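Local atomic coordinates of sphingomyelinase-c (Listeria ivanovii, PDB entry 1ZWX), a protein that is a bacterial sphingomyelinase-c, SmcL, built on the two-sheet fold of the DNase I-like endonuclease/exonuclease/phosphatase family. Residues N213-W227 / A242-G255. Sequence-based numbering, arbitrary orientation.
Sequences NVSSPANFNGQMATW and AAPEYLDYIFVENG
Thr226 OG1 is gripped from two sides: it donates to Asp248 OD1 at 2.7 Å, which accepts through its anti lone pair, and it accepts the backbone N-H of Leu247. A chi1 of 69°, which sets OG1 between the backbone N and carbonyl carbon, lets one small hydroxyl serve both, while the methyl CG2 goes elsewhere, over the centre of the Tyr246 ring in a CH-pi contact (3.9 Å to the centroid). Threonine suits the place because its two branches do different work. Asp248 OD1 is also hydrogen-bonded to His291 ND1, which should help fix the carboxylate's rotation.

On the opposite face of Tyr246, Phe220 brings its edge in an offset edge-to-face stack, planes 66° apart, so the tyrosine ring is held between a methyl and a phenyl edge. Tyr246 OH accepts a hydrogen bond from a water that donates to Asn221 O as well. Next to it, Thr226 and Trp227 both face Glu245 in a classic beta bulge; Glu245 N donates to Trp227 O at 2.7 Å, and Trp227 N returns a bond to Glu245 O. The indole meets Ala242 CB and Ala243 O at its edge.

At the other end, Asn254 N bonds Asn213 O (2.8 Å), and ND2 of its amide donates a hydrogen bond to Ser215 OG, which lies close to the amide plane. Two waters bridge Ser215 to Val252, one also reaching Asn254 OD1. Val214 lays CG2 over a face of the Phe251 ring, 3.7 Å from its centroid; a branched aliphatic suits this buried spot, where Leu209 and Ile192 also pack on Val214.

The loop following helix 203-212 thus packs between edge strands of the two mixed sheets of the DNase I-like fold: 248-252, beside strand 189-193, and 262-266, which touches Pro217, Thr226 and Tyr246.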
loop_
_atom_site.group_PDB
_atom_site.type_symbol
_atom_site.label_atom_id
_atom_site.label_comp_id
_atom_site.label_asym_id
_atom_site.label_seq_id
_atom_site.Cartn_x
_atom_site.Cartn_y
_atom_site.Cartn_z
ATOM N N ASN A 213 -6.457 15.571 4.044
ATOM C CA ASN A 213 -7.471 16.317 3.268
ATOM C C ASN A 213 -8.246 15.396 2.304
ATOM O O ASN A 213 -8.259 15.616 1.089
ATOM C CB ASN A 213 -6.796 17.494 2.521
ATOM C CG ASN A 213 -7.810 18.467 1.912
ATOM O OD1 ASN A 213 -7.554 19.101 0.863
ATOM N ND2 ASN A 213 -8.963 18.555 2.523
ATOM N N VAL A 214 -8.869 14.355 2.846
ATOM C CA VAL A 214 -9.590 13.374 2.057
ATOM C C VAL A 214 -10.914 13.098 2.754
ATOM O O VAL A 214 -11.069 13.448 3.925
ATOM C CB VAL A 214 -8.769 12.034 1.886
ATOM C CG1 VAL A 214 -7.437 12.305 1.196
ATOM C CG2 VAL A 214 -8.532 11.341 3.243
ATOM N N SER A 215 -11.850 12.461 2.052
ATOM C CA SER A 215 -13.089 11.955 2.652
ATOM C C SER A 215 -13.197 10.461 2.487
ATOM O O SER A 215 -12.490 9.867 1.658
ATOM C CB SER A 215 -14.336 12.620 2.035
ATOM O OG SER A 215 -14.193 14.023 2.125
ATOM N N SER A 216 -14.092 9.854 3.269
ATOM C CA SER A 216 -14.346 8.424 3.155
ATOM C C SER A 216 -14.938 8.139 1.771
ATOM O O SER A 216 -15.769 8.935 1.291
ATOM C CB SER A 216 -15.335 7.974 4.209
ATOM O OG SER A 216 -14.761 8.080 5.497
ATOM N N PRO A 217 -14.468 7.070 1.099
ATOM C CA PRO A 217 -15.157 6.618 -0.127
ATOM C C PRO A 217 -16.675 6.476 0.060
ATOM O O PRO A 217 -17.148 6.236 1.183
ATOM C CB PRO A 217 -14.498 5.266 -0.424
ATOM C CG PRO A 217 -13.076 5.446 0.103
ATOM C CD PRO A 217 -13.248 6.277 1.374
ATOM N N ALA A 218 -17.418 6.648 -1.042
ATOM C CA ALA A 218 -18.882 6.593 -1.036
ATOM C C ALA A 218 -19.432 5.255 -0.546
ATOM O O ALA A 218 -18.859 4.184 -0.833
ATOM C CB ALA A 218 -19.429 6.905 -2.436
ATOM N N ASN A 219 -20.562 5.323 0.168
ATOM C CA ASN A 219 -21.223 4.149 0.733
ATOM C C ASN A 219 -20.209 3.184 1.344
ATOM O O ASN A 219 -20.167 1.999 0.995
ATOM C CB ASN A 219 -22.080 3.438 -0.323
ATOM N N PHE A 220 -19.389 3.714 2.249
ATOM C CA PHE A 220 -18.264 2.971 2.808
ATOM C C PHE A 220 -18.720 1.882 3.760
ATOM O O PHE A 220 -19.527 2.139 4.646
ATOM C CB PHE A 220 -17.304 3.912 3.537
ATOM C CG PHE A 220 -15.943 3.321 3.748
ATOM C CD1 PHE A 220 -15.027 3.273 2.696
ATOM C CD2 PHE A 220 -15.592 2.762 4.976
ATOM C CE1 PHE A 220 -13.756 2.712 2.879
ATOM C CE2 PHE A 220 -14.333 2.179 5.167
ATOM C CZ PHE A 220 -13.414 2.165 4.115
ATOM N N ASN A 221 -18.208 0.669 3.576
ATOM C CA ASN A 221 -18.469 -0.408 4.526
ATOM C C ASN A 221 -17.251 -0.760 5.405
ATOM O O ASN A 221 -16.332 -1.484 4.986
ATOM C CB ASN A 221 -19.017 -1.641 3.818
ATOM C CG ASN A 221 -19.395 -2.747 4.778
ATOM O OD1 ASN A 221 -19.579 -3.889 4.371
ATOM N ND2 ASN A 221 -19.519 -2.418 6.053
ATOM N N GLY A 222 -17.277 -0.238 6.627
ATOM C CA GLY A 222 -16.208 -0.439 7.595
ATOM C C GLY A 222 -16.304 -1.735 8.377
ATOM O O GLY A 222 -15.352 -2.104 9.055
ATOM N N GLN A 223 -17.451 -2.417 8.291
ATOM C CA GLN A 223 -17.640 -3.726 8.942
ATOM C C GLN A 223 -16.700 -4.773 8.343
ATOM O O GLN A 223 -16.403 -5.796 8.955
ATOM C CB GLN A 223 -19.103 -4.173 8.876
ATOM N N MET A 224 -16.196 -4.492 7.152
ATOM C CA MET A 224 -15.103 -5.253 6.594
ATOM C C MET A 224 -13.832 -5.079 7.464
ATOM O O MET A 224 -13.765 -4.218 8.384
ATOM C CB MET A 224 -14.856 -4.820 5.143
ATOM C CG MET A 224 -15.302 -5.812 4.040
ATOM S SD MET A 224 -16.797 -6.833 4.240
ATOM C CE MET A 224 -16.305 -8.074 5.459
ATOM N N ALA A 225 -12.849 -5.919 7.194
ATOM C CA ALA A 225 -11.540 -5.816 7.823
ATOM C C ALA A 225 -10.533 -6.200 6.769
ATOM O O ALA A 225 -10.668 -7.235 6.129
ATOM C CB ALA A 225 -11.438 -6.764 9.033
ATOM N N THR A 226 -9.545 -5.349 6.558
ATOM C CA THR A 226 -8.471 -5.654 5.625
ATOM C C THR A 226 -7.360 -6.464 6.301
ATOM O O THR A 226 -6.531 -7.064 5.621
ATOM C CB THR A 226 -7.882 -4.375 5.009
ATOM O OG1 THR A 226 -7.153 -3.624 6.007
ATOM C CG2 THR A 226 -9.016 -3.517 4.397
ATOM N N TRP A 227 -7.362 -6.461 7.642
ATOM C CA TRP A 227 -6.384 -7.216 8.436
ATOM C C TRP A 227 -7.257 -8.011 9.403
ATOM O O TRP A 227 -7.792 -7.453 10.367
ATOM C CB TRP A 227 -5.407 -6.261 9.137
ATOM C CG TRP A 227 -4.248 -6.955 9.801
ATOM C CD1 TRP A 227 -3.064 -7.326 9.232
ATOM C CD2 TRP A 227 -4.179 -7.355 11.179
ATOM N NE1 TRP A 227 -2.258 -7.948 10.174
ATOM C CE2 TRP A 227 -2.928 -7.985 11.372
ATOM C CE3 TRP A 227 -5.077 -7.276 12.255
ATOM C CZ2 TRP A 227 -2.531 -8.520 12.627
ATOM C CZ3 TRP A 227 -4.691 -7.814 13.500
ATOM C CH2 TRP A 227 -3.433 -8.426 13.666
ATOM N N ALA A 242 -5.721 -11.392 18.009
ATOM C CA ALA A 242 -5.844 -9.935 17.797
ATOM C C ALA A 242 -7.178 -9.565 17.130
ATOM O O ALA A 242 -7.736 -10.353 16.369
ATOM C CB ALA A 242 -4.642 -9.412 16.994
ATOM N N ALA A 243 -7.711 -8.390 17.451
ATOM C CA ALA A 243 -8.959 -7.938 16.849
ATOM C C ALA A 243 -8.753 -7.562 15.358
ATOM O O ALA A 243 -7.709 -6.972 15.004
ATOM C CB ALA A 243 -9.518 -6.752 17.629
ATOM N N PRO A 244 -9.725 -7.916 14.487
ATOM C CA PRO A 244 -9.636 -7.514 13.075
ATOM C C PRO A 244 -9.566 -5.991 12.951
ATOM O O PRO A 244 -10.154 -5.283 13.775
ATOM C CB PRO A 244 -10.939 -8.051 12.480
ATOM C CG PRO A 244 -11.364 -9.162 13.395
ATOM C CD PRO A 244 -10.955 -8.695 14.755
ATOM N N GLU A 245 -8.831 -5.487 11.961
ATOM C CA GLU A 245 -8.720 -4.046 11.745
ATOM C C GLU A 245 -8.965 -3.707 10.274
ATOM O O GLU A 245 -8.866 -4.582 9.416
ATOM C CB GLU A 245 -7.350 -3.505 12.199
ATOM C CG GLU A 245 -7.108 -3.573 13.737
ATOM C CD GLU A 245 -5.760 -2.994 14.168
ATOM O OE1 GLU A 245 -5.488 -1.796 13.889
ATOM O OE2 GLU A 245 -4.963 -3.730 14.808
ATOM N N TYR A 246 -9.294 -2.443 10.011
ATOM C CA TYR A 246 -9.490 -1.922 8.652
ATOM C C TYR A 246 -8.452 -0.821 8.449
ATOM O O TYR A 246 -8.557 0.250 9.040
ATOM C CB TYR A 246 -10.932 -1.389 8.480
ATOM C CG TYR A 246 -11.317 -1.190 7.026
ATOM C CD1 TYR A 246 -12.283 -2.000 6.436
ATOM C CD2 TYR A 246 -10.698 -0.221 6.245
ATOM C CE1 TYR A 246 -12.638 -1.849 5.106
ATOM C CE2 TYR A 246 -11.011 -0.071 4.921
ATOM C CZ TYR A 246 -12.005 -0.877 4.355
ATOM O OH TYR A 246 -12.361 -0.715 3.035
ATOM N N LEU A 247 -7.409 -1.105 7.666
ATOM C CA LEU A 247 -6.182 -0.305 7.683
ATOM C C LEU A 247 -5.720 0.181 6.303
ATOM O O LEU A 247 -4.804 1.012 6.202
ATOM C CB LEU A 247 -5.039 -1.158 8.263
ATOM C CG LEU A 247 -5.191 -1.636 9.719
ATOM C CD1 LEU A 247 -3.995 -2.536 10.090
ATOM C CD2 LEU A 247 -5.296 -0.436 10.670
ATOM N N ASP A 248 -6.313 -0.399 5.259
ATOM C CA ASP A 248 -5.863 -0.167 3.863
ATOM C C ASP A 248 -6.962 0.603 3.091
ATOM O O ASP A 248 -8.135 0.239 3.101
ATOM C CB ASP A 248 -5.573 -1.490 3.151
ATOM C CG ASP A 248 -4.497 -2.328 3.846
ATOM O OD1 ASP A 248 -4.825 -3.084 4.783
ATOM O OD2 ASP A 248 -3.338 -2.253 3.404
ATOM N N TYR A 249 -6.538 1.673 2.437
ATOM C CA TYR A 249 -7.458 2.621 1.816
ATOM C C TYR A 249 -6.900 3.161 0.512
ATOM O O TYR A 249 -5.670 3.288 0.340
ATOM C CB TYR A 249 -7.602 3.841 2.710
ATOM C CG TYR A 249 -8.079 3.564 4.140
ATOM C CD1 TYR A 249 -7.163 3.441 5.182
ATOM C CD2 TYR A 249 -9.447 3.474 4.426
ATOM C CE1 TYR A 249 -7.603 3.198 6.515
ATOM C CE2 TYR A 249 -9.908 3.225 5.749
ATOM C CZ TYR A 249 -8.966 3.101 6.773
ATOM O OH TYR A 249 -9.428 2.896 8.049
ATOM N N ILE A 250 -7.813 3.578 -0.365
ATOM C CA ILE A 250 -7.425 4.435 -1.479
ATOM C C ILE A 250 -8.383 5.627 -1.503
ATOM O O ILE A 250 -9.553 5.456 -1.760
ATOM C CB ILE A 250 -7.419 3.718 -2.862
ATOM C CG1 ILE A 250 -6.642 2.365 -2.806
ATOM C CG2 ILE A 250 -6.765 4.646 -3.884
ATOM C CD1 ILE A 250 -7.033 1.377 -3.912
ATOM N N PHE A 251 -7.835 6.814 -1.284
ATOM C CA PHE A 251 -8.629 8.044 -1.154
ATOM C C PHE A 251 -8.434 8.950 -2.346
ATOM O O PHE A 251 -7.429 8.892 -3.021
ATOM C CB PHE A 251 -8.136 8.869 0.045
ATOM C CG PHE A 251 -8.373 8.224 1.398
ATOM C CD1 PHE A 251 -7.279 7.906 2.217
ATOM C CD2 PHE A 251 -9.671 7.972 1.868
ATOM C CE1 PHE A 251 -7.476 7.325 3.522
ATOM C CE2 PHE A 251 -9.894 7.377 3.141
ATOM C CZ PHE A 251 -8.775 7.060 3.978
ATOM N N VAL A 252 -9.385 9.865 -2.525
ATOM C CA VAL A 252 -9.245 10.981 -3.443
ATOM C C VAL A 252 -8.999 12.236 -2.624
ATOM O O VAL A 252 -9.701 12.475 -1.628
ATOM C CB VAL A 252 -10.536 11.138 -4.293
ATOM C CG1 VAL A 252 -10.447 12.427 -5.102
ATOM C CG2 VAL A 252 -10.731 9.925 -5.205
ATOM N N GLU A 253 -8.011 13.019 -3.005
ATOM C CA GLU A 253 -7.712 14.246 -2.291
ATOM C C GLU A 253 -8.766 15.341 -2.569
ATOM O O GLU A 253 -9.175 15.531 -3.723
ATOM C CB GLU A 253 -6.317 14.733 -2.621
ATOM C CG GLU A 253 -5.617 15.553 -1.478
ATOM C CD GLU A 253 -5.719 17.070 -1.662
ATOM O OE1 GLU A 253 -6.253 17.533 -2.697
ATOM O OE2 GLU A 253 -5.227 17.812 -0.789
ATOM N N ASN A 254 -9.165 16.076 -1.516
ATOM C CA ASN A 254 -10.347 16.959 -1.605
ATOM C C ASN A 254 -10.125 18.292 -2.297
ATOM O O ASN A 254 -11.084 18.901 -2.771
ATOM C CB ASN A 254 -11.013 17.190 -0.224
ATOM C CG ASN A 254 -11.879 16.005 0.226
ATOM O OD1 ASN A 254 -12.331 15.181 -0.569
ATOM N ND2 ASN A 254 -12.108 15.915 1.535
ATOM N N GLY A 255 -8.900 18.774 -2.344
ATOM C CA GLY A 255 -8.668 20.072 -2.967
ATOM C C GLY A 255 -8.526 20.009 -4.494
ATOM O O GLY A 255 -8.355 21.030 -5.151
HETATM O O HOH W 1 -11.812 9.153 -0.959
HETATM O O HOH W 2 -12.077 12.694 -0.801
HETATM O O HOH W 3 -14.862 -1.488 2.404
#